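Local coordinates for protein transcriptional regulator, LacI family (Arthrobacter sp., PDB 4RKQ) that probably regulates transcription as a dimeric LacI-family regulator, its periplasmic-binding-protein-like core sensing a sugar or related small-molecule effector that controls DNA binding, at residues Gly56-Gly60 with Leu61-Glu65; Ala204-Leu207 with Lys208-Gly212; Glu255-Val258 with Gly259-Gly263. All coordinates share one frame; numbering follows the deposited sequence. Where two conformers were deposited one is given.

Contact 1 of 3, residues Gly56-Gly60 with Leu61-Glu65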
loop_
_atom_site.group_PDB
_atom_site.type_symbol
_atom_site.label_atom_id
_atom_site.label_comp_id
_atom_site.label_asym_id
_atom_site.label_seq_id
_atom_site.Cartn_x
_atom_site.Cartn_y
_atom_site.Cartn_z
ATOM N N GLY A 56 14.385 11.566 3.624
ATOM C CA GLY A 56 15.444 12.543 3.545
ATOM C C GLY A 56 15.075 13.968 3.914
ATOM O O GLY A 56 15.771 14.902 3.542
ATOM N N GLY A 57 14.039 14.135 4.705
ATOM C CA GLY A 57 13.534 15.445 5.008
ATOM C C GLY A 57 12.956 16.210 3.840
ATOM O O GLY A 57 12.727 17.406 3.949
ATOM N N ARG A 58 12.676 15.534 2.725
ATOM C CA ARG A 58 12.146 16.247 1.543
ATOM C C ARG A 58 10.692 16.737 1.774
ATOM O O ARG A 58 9.952 16.171 2.565
ATOM C CB ARG A 58 12.282 15.386 0.299
ATOM C CG ARG A 58 13.696 15.108 -0.162
ATOM C CD ARG A 58 13.751 14.183 -1.370
ATOM N NE ARG A 58 13.224 14.812 -2.605
ATOM C CZ ARG A 58 12.293 14.311 -3.404
ATOM N NH1 ARG A 58 11.753 13.128 -3.167
ATOM N NH2 ARG A 58 11.963 14.963 -4.516
ATOM N N SER A 59 10.300 17.810 1.084
ATOM C CA SER A 59 8.964 18.391 1.202
ATOM C C SER A 59 8.202 18.214 -0.145
ATOM O O SER A 59 8.817 17.855 -1.162
ATOM C CB SER A 59 9.083 19.889 1.481
ATOM O OG SER A 59 9.567 20.586 0.315
ATOM N N GLY A 60 6.915 18.530 -0.148
ATOM C CA GLY A 60 6.146 18.560 -1.387
ATOM C C GLY A 60 6.716 19.548 -2.386
ATOM O O GLY A 60 6.626 19.319 -3.578
ATOM N N LEU A 61 7.326 20.664 -1.936
ATOM C CA LEU A 61 7.979 21.564 -2.868
ATOM C C LEU A 61 9.182 20.908 -3.551
ATOM O O LEU A 61 9.366 21.046 -4.772
ATOM C CB LEU A 61 8.368 22.892 -2.178
ATOM C CG LEU A 61 8.986 23.980 -2.997
ATOM C CD1 LEU A 61 7.958 24.381 -4.054
ATOM C CD2 LEU A 61 9.368 25.169 -2.123
ATOM N N ASP A 62 9.989 20.178 -2.808
ATOM C CA ASP A 62 11.095 19.447 -3.412
ATOM C C ASP A 62 10.590 18.447 -4.493
ATOM O O ASP A 62 11.237 18.275 -5.516
ATOM C CB ASP A 62 11.844 18.639 -2.384
ATOM C CG ASP A 62 12.583 19.505 -1.384
ATOM O OD1 ASP A 62 13.241 20.468 -1.813
ATOM O OD2 ASP A 62 12.518 19.211 -0.177
ATOM N N ALA A 63 9.456 17.810 -4.224
ATOM C CA ALA A 63 8.910 16.844 -5.139
ATOM C C ALA A 63 8.560 17.546 -6.433
ATOM O O ALA A 63 8.925 17.092 -7.502
ATOM C CB ALA A 63 7.698 16.143 -4.548
ATOM N N VAL A 64 7.924 18.696 -6.330
ATOM C CA VAL A 64 7.509 19.452 -7.518
ATOM C C VAL A 64 8.703 19.990 -8.258
ATOM O O VAL A 64 8.744 19.901 -9.466
ATOM C CB VAL A 64 6.535 20.577 -7.173
ATOM C CG1 VAL A 64 6.346 21.512 -8.366
ATOM C CG2 VAL A 64 5.202 19.988 -6.738
ATOM N N GLU A 65 9.712 20.497 -7.541
ATOM C CA GLU A 65 10.966 20.897 -8.171
ATOM C C GLU A 65 11.652 19.825 -8.984
ATOM O O GLU A 65 12.160 20.085 -10.081
ATOM C CB GLU A 65 11.962 21.461 -7.131
ATOM C CG GLU A 65 11.536 22.856 -6.692
ATOM C CD GLU A 65 12.388 23.455 -5.596
ATOM O OE1 GLU A 65 13.232 22.741 -5.016
ATOM O OE2 GLU A 65 12.180 24.649 -5.305
#
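Asp62 OD2 takes the backbone N-H of Ser59 at 2.9 Å, a nearly straight bond (160°) that reaches the oxygen on its anti side, with the donor tilted from the carboxylate plane. The favour is returned: Asp62 N donates to Ser59 OG at 3.2 Å with an angle of 165°. These two reciprocal bonds make a capping box at the start of helix 60-67, with Ser59 as the N-cap. The serine torsion suits the job, since OG sits between its own backbone N and carbonyl carbon (chi1 70°), which holds it where Asp62 N can donate to it; Leu61 CB packs 3.6 Å from Ser59 OG. Behind the cap the regular pattern begins, Ala63 N to Ser59 O and Val64 N to Gly60 O, both 3.1 Å. Arg58 crosses Asp62 at a slant, its chain bent at chi3 and its NH2 ending near Asp62 O and 3.6 Å from Ala63 CA, while the guanidinium and carboxylate planes are inclined to each other. Arg58 and Asp62 do not form a salt bridge, for Arg58 NE is 5.1 Å from Asp62 OD2; the arginine instead pairs through NH1 with Asp51 and packs on Thr42 of the second subunit. Val64, buried, packs on Ala85 and Leu89 of helix 82-89. The box therefore supplies partners for two backbone N-H groups at the helix entrance, and the carboxylate there is probably stabilised as an anion by the positive end of the helix dipole, with Arg58 adding a more distant favourable charge.

Contact 2 of 3, residues Ala204-Leu207 with Lys208-Gly212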
loop_
_atom_site.group_PDB
_atom_site.type_symbol
_atom_site.label_atom_id
_atom_site.label_comp_id
_atom_site.label_asym_id
_atom_site.label_seq_id
_atom_site.Cartn_x
_atom_site.Cartn_y
_atom_site.Cartn_z
ATOM N N ALA A 204 -7.062 0.763 12.155
ATOM C CA ALA A 204 -6.560 -0.607 12.271
ATOM C C ALA A 204 -5.832 -0.767 13.578
ATOM O O ALA A 204 -5.905 -1.811 14.222
ATOM C CB ALA A 204 -5.657 -0.949 11.098
ATOM N N GLY A 205 -5.126 0.265 14.004
ATOM C CA GLY A 205 -4.453 0.223 15.283
ATOM C C GLY A 205 -5.441 0.217 16.470
ATOM O O GLY A 205 -5.216 -0.444 17.496
ATOM N N VAL A 206 -6.517 0.974 16.325
ATOM C CA VAL A 206 -7.550 1.061 17.339
ATOM C C VAL A 206 -8.211 -0.303 17.525
ATOM O O VAL A 206 -8.413 -0.740 18.672
ATOM C CB VAL A 206 -8.600 2.151 17.006
ATOM C CG1 VAL A 206 -9.771 2.120 17.992
ATOM C CG2 VAL A 206 -7.944 3.527 17.071
ATOM N N LEU A 207 -8.502 -1.005 16.430
ATOM C CA LEU A 207 -9.063 -2.342 16.539
ATOM C C LEU A 207 -8.200 -3.272 17.323
ATOM O O LEU A 207 -8.730 -4.041 18.133
ATOM C CB LEU A 207 -9.356 -2.960 15.179
ATOM C CG LEU A 207 -10.455 -2.297 14.358
ATOM C CD1 LEU A 207 -10.482 -2.971 13.005
ATOM C CD2 LEU A 207 -11.819 -2.402 15.024
ATOM N N LYS A 208 -6.877 -3.204 17.113
ATOM C CA LYS A 208 -5.908 -4.027 17.843
ATOM C C LYS A 208 -5.877 -3.687 19.344
ATOM O O LYS A 208 -5.753 -4.567 20.199
ATOM C CB LYS A 208 -4.498 -3.866 17.230
ATOM C CG LYS A 208 -3.640 -5.122 17.221
ATOM C CD LYS A 208 -3.550 -5.751 15.829
ATOM C CE LYS A 208 -4.812 -6.508 15.422
ATOM N NZ LYS A 208 -4.645 -7.986 15.314
ATOM N N ALA A 209 -5.953 -2.399 19.687
ATOM C CA ALA A 209 -6.019 -2.011 21.105
ATOM C C ALA A 209 -7.325 -2.533 21.755
ATOM O O ALA A 209 -7.324 -2.994 22.899
ATOM C CB ALA A 209 -5.898 -0.491 21.302
ATOM N N LEU A 210 -8.447 -2.399 21.060
ATOM C CA LEU A 210 -9.702 -2.890 21.593
ATOM C C LEU A 210 -9.616 -4.421 21.806
ATOM O O LEU A 210 -10.024 -4.936 22.832
ATOM C CB LEU A 210 -10.849 -2.510 20.675
ATOM C CG LEU A 210 -11.187 -1.005 20.744
ATOM C CD1 LEU A 210 -11.998 -0.558 19.555
ATOM C CD2 LEU A 210 -11.992 -0.729 22.010
ATOM N N SER A 211 -9.039 -5.135 20.858
ATOM C CA SER A 211 -8.916 -6.605 20.933
ATOM C C SER A 211 -7.966 -6.977 22.099
ATOM O O SER A 211 -8.291 -7.787 22.949
ATOM C CB SER A 211 -8.392 -7.139 19.590
ATOM O OG SER A 211 -8.345 -8.555 19.558
ATOM N N GLY A 212 -6.828 -6.306 22.170
ATOM C CA GLY A 212 -5.910 -6.444 23.303
ATOM C C GLY A 212 -6.503 -6.149 24.669
ATOM O O GLY A 212 -5.991 -6.608 25.676
#
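Leu210 lays its CD1 methyl against Val206 CG1 at 3.8 Å, the two side chains lying side by side and pointing the same way from successive turns of helix 200-212. The valine places that methyl with CG1 anti to the backbone N (chi1 173°), directed along the helix to meet the leucine one turn on. Leucine also covers the peptide beneath it: Leu210 CG is 3.5 Å from Val206 O, the same oxygen that accepts Leu210 N at 2.9 Å in a straight bond (167°). Strand 222-225 runs under this face, where Val206, Leu207 and Leu210 all touch Val223, and Leu210 reaches on to Leu186 of helix 175-188. The arrangement belongs to the beta-alpha-beta unit of strand 194-197, helix 200-212 and strand 222-225, in the periplasmic-binding-protein-like fold. The backbone bonds continue with Ala209 N to Gly205 O and Ser211 N to Leu207 O, both 3.0 Å, but the first one, Lys208 N to Ala204 O, is weak at 3.4 Å. Lys208 CB passes 3.5 Å from Gly205 O before the chain, bent at chi2, chi3 and chi4, turns away; in this one of its two conformers, NZ bonds to Leu235 O of the second subunit. Ala204 packs on Leu234 of the second subunit. The helix thus has two chemistries: an oily face of valine and leucines that needs no polar partner against the sheet, and a lysine that packs on Glu233 of the second subunit while donating to a carbonyl there, a setting consistent with a charged ammonium.

Contact 3 of 3, residues Glu255-Val258 with Gly259-Gly263; sequences ELLV and GLLSG
Leu261 N donates to Leu257 O at 2.8 Å and 166°, the shortest of four backbone bonds closing the last turns of helix 246-262. This helix packs on the parallel sheet of the N-terminal half of the periplasmic-binding-protein-like fold. Leu260 N to Leu256 O follows at 2.9 Å, then Ser262 N to Val258 O at 3.0 Å, where the angle falls to 143° as the helix nears its end. Gly259 N bonds Glu255 O in the same fashion, and backbone bonding between Gly259 and Val265 ties the helix to the segment after it. Gly263 then leaves the helix with positive phi, while Ser262 OG bonds to Ala264 N just beyond. Two leucine pairs pack between successive turns. Leu257, with CG anti to the backbone N (chi1 -179°), leans along the helix so that CD1 comes 3.9 Å from Leu261 CG; the partners slant across one another. Leu256 and Leu260 do likewise further round, facing Ile95 of strand 94-97. Leu257 reaches both strands, touching Ile95 of strand 94-97 and Ala73 and Ile75 of strand 73-76, and also Trp46, whereas Leu261 is exposed. Each downstream leucine also sits over the carbonyl one turn back: Leu260 CG is 3.4 Å from Leu256 O, the oxygen its own N-H already holds.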
loop_
_atom_site.group_PDB
_atom_site.type_symbol
_atom_site.label_atom_id
_atom_site.label_comp_id
_atom_site.label_asym_id
_atom_site.label_seq_id
_atom_site.Cartn_x
_atom_site.Cartn_y
_atom_site.Cartn_z
ATOM N N GLU A 255 -9.826 14.437 -14.560
ATOM C CA GLU A 255 -10.751 15.220 -15.381
ATOM C C GLU A 255 -10.519 16.716 -15.205
ATOM O O GLU A 255 -10.536 17.478 -16.163
ATOM C CB GLU A 255 -12.191 14.840 -15.062
ATOM C CG GLU A 255 -12.491 13.484 -15.646
ATOM C CD GLU A 255 -13.938 13.071 -15.437
ATOM O OE1 GLU A 255 -14.652 13.693 -14.623
ATOM O OE2 GLU A 255 -14.356 12.094 -16.076
ATOM N N LEU A 256 -10.221 17.149 -13.992
ATOM C CA LEU A 256 -9.819 18.515 -13.814
ATOM C C LEU A 256 -8.575 18.842 -14.663
ATOM O O LEU A 256 -8.485 19.916 -15.290
ATOM C CB LEU A 256 -9.532 18.747 -12.330
ATOM C CG LEU A 256 -9.277 20.121 -11.816
ATOM C CD1 LEU A 256 -10.261 21.121 -12.395
ATOM C CD2 LEU A 256 -9.374 20.091 -10.295
ATOM N N LEU A 257 -7.585 17.951 -14.661
ATOM C CA LEU A 257 -6.352 18.230 -15.406
ATOM C C LEU A 257 -6.648 18.245 -16.907
ATOM O O LEU A 257 -6.121 19.054 -17.630
ATOM C CB LEU A 257 -5.308 17.175 -15.120
ATOM C CG LEU A 257 -3.971 17.359 -15.815
ATOM C CD1 LEU A 257 -3.377 18.746 -15.563
ATOM C CD2 LEU A 257 -3.052 16.243 -15.317
ATOM N N VAL A 258 -7.513 17.341 -17.371
ATOM C CA VAL A 258 -7.918 17.398 -18.793
ATOM C C VAL A 258 -8.468 18.793 -19.147
ATOM O O VAL A 258 -8.113 19.365 -20.179
ATOM C CB VAL A 258 -8.956 16.321 -19.156
ATOM C CG1 VAL A 258 -9.504 16.547 -20.574
ATOM C CG2 VAL A 258 -8.349 14.920 -19.034
ATOM N N GLY A 259 -9.319 19.338 -18.284
ATOM C CA GLY A 259 -9.971 20.605 -18.534
ATOM C C GLY A 259 -9.009 21.774 -18.465
ATOM O O GLY A 259 -9.110 22.772 -19.222
ATOM N N LEU A 260 -8.051 21.670 -17.568
ATOM C CA LEU A 260 -7.017 22.700 -17.452
ATOM C C LEU A 260 -6.090 22.662 -18.653
ATOM O O LEU A 260 -5.719 23.719 -19.170
ATOM C CB LEU A 260 -6.200 22.543 -16.153
ATOM C CG LEU A 260 -6.986 22.902 -14.876
ATOM C CD1 LEU A 260 -6.329 22.330 -13.637
ATOM C CD2 LEU A 260 -7.117 24.405 -14.768
ATOM N N LEU A 261 -5.680 21.466 -19.082
ATOM C CA LEU A 261 -4.776 21.359 -20.248
ATOM C C LEU A 261 -5.455 21.827 -21.543
ATOM O O LEU A 261 -4.799 22.340 -22.428
ATOM C CB LEU A 261 -4.241 19.926 -20.462
ATOM C CG LEU A 261 -3.259 19.439 -19.385
ATOM C CD1 LEU A 261 -3.058 17.943 -19.553
ATOM C CD2 LEU A 261 -1.941 20.204 -19.368
ATOM N N SER A 262 -6.751 21.591 -21.655
ATOM C CA SER A 262 -7.488 21.898 -22.872
ATOM C C SER A 262 -7.941 23.341 -22.955
ATOM O O SER A 262 -8.337 23.787 -24.010
ATOM C CB SER A 262 -8.702 20.991 -22.974
ATOM O OG SER A 262 -9.733 21.407 -22.096
ATOM N N GLY A 263 -7.902 24.064 -21.840
ATOM C CA GLY A 263 -8.442 25.412 -21.771
ATOM C C GLY A 263 -9.920 25.422 -21.435
ATOM O O GLY A 263 -10.516 26.481 -21.267
#

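All three contacts lie within single helices or at a helix start: contact 1 is a helix beginning, and contacts 2 and 3 are the last turns of their helices, the latter running on into Gly263 with positive phi. Across the two segments, side chains hydrogen-bond only in contact 1; in contacts 2 and 3 the polar side-chain bonds go to partners outside them. Contact 2 is buried, while contacts 1 and 3 are partly buried. Contacts 1 and 2, with centres 34 Å apart, both touch the second subunit, whereas contact 3 meets no other chain of the assembly. Contacts 2 and 3 stand on opposite sides of the chain centre, their helices packing on strands 222-225 and 94-97 respectively.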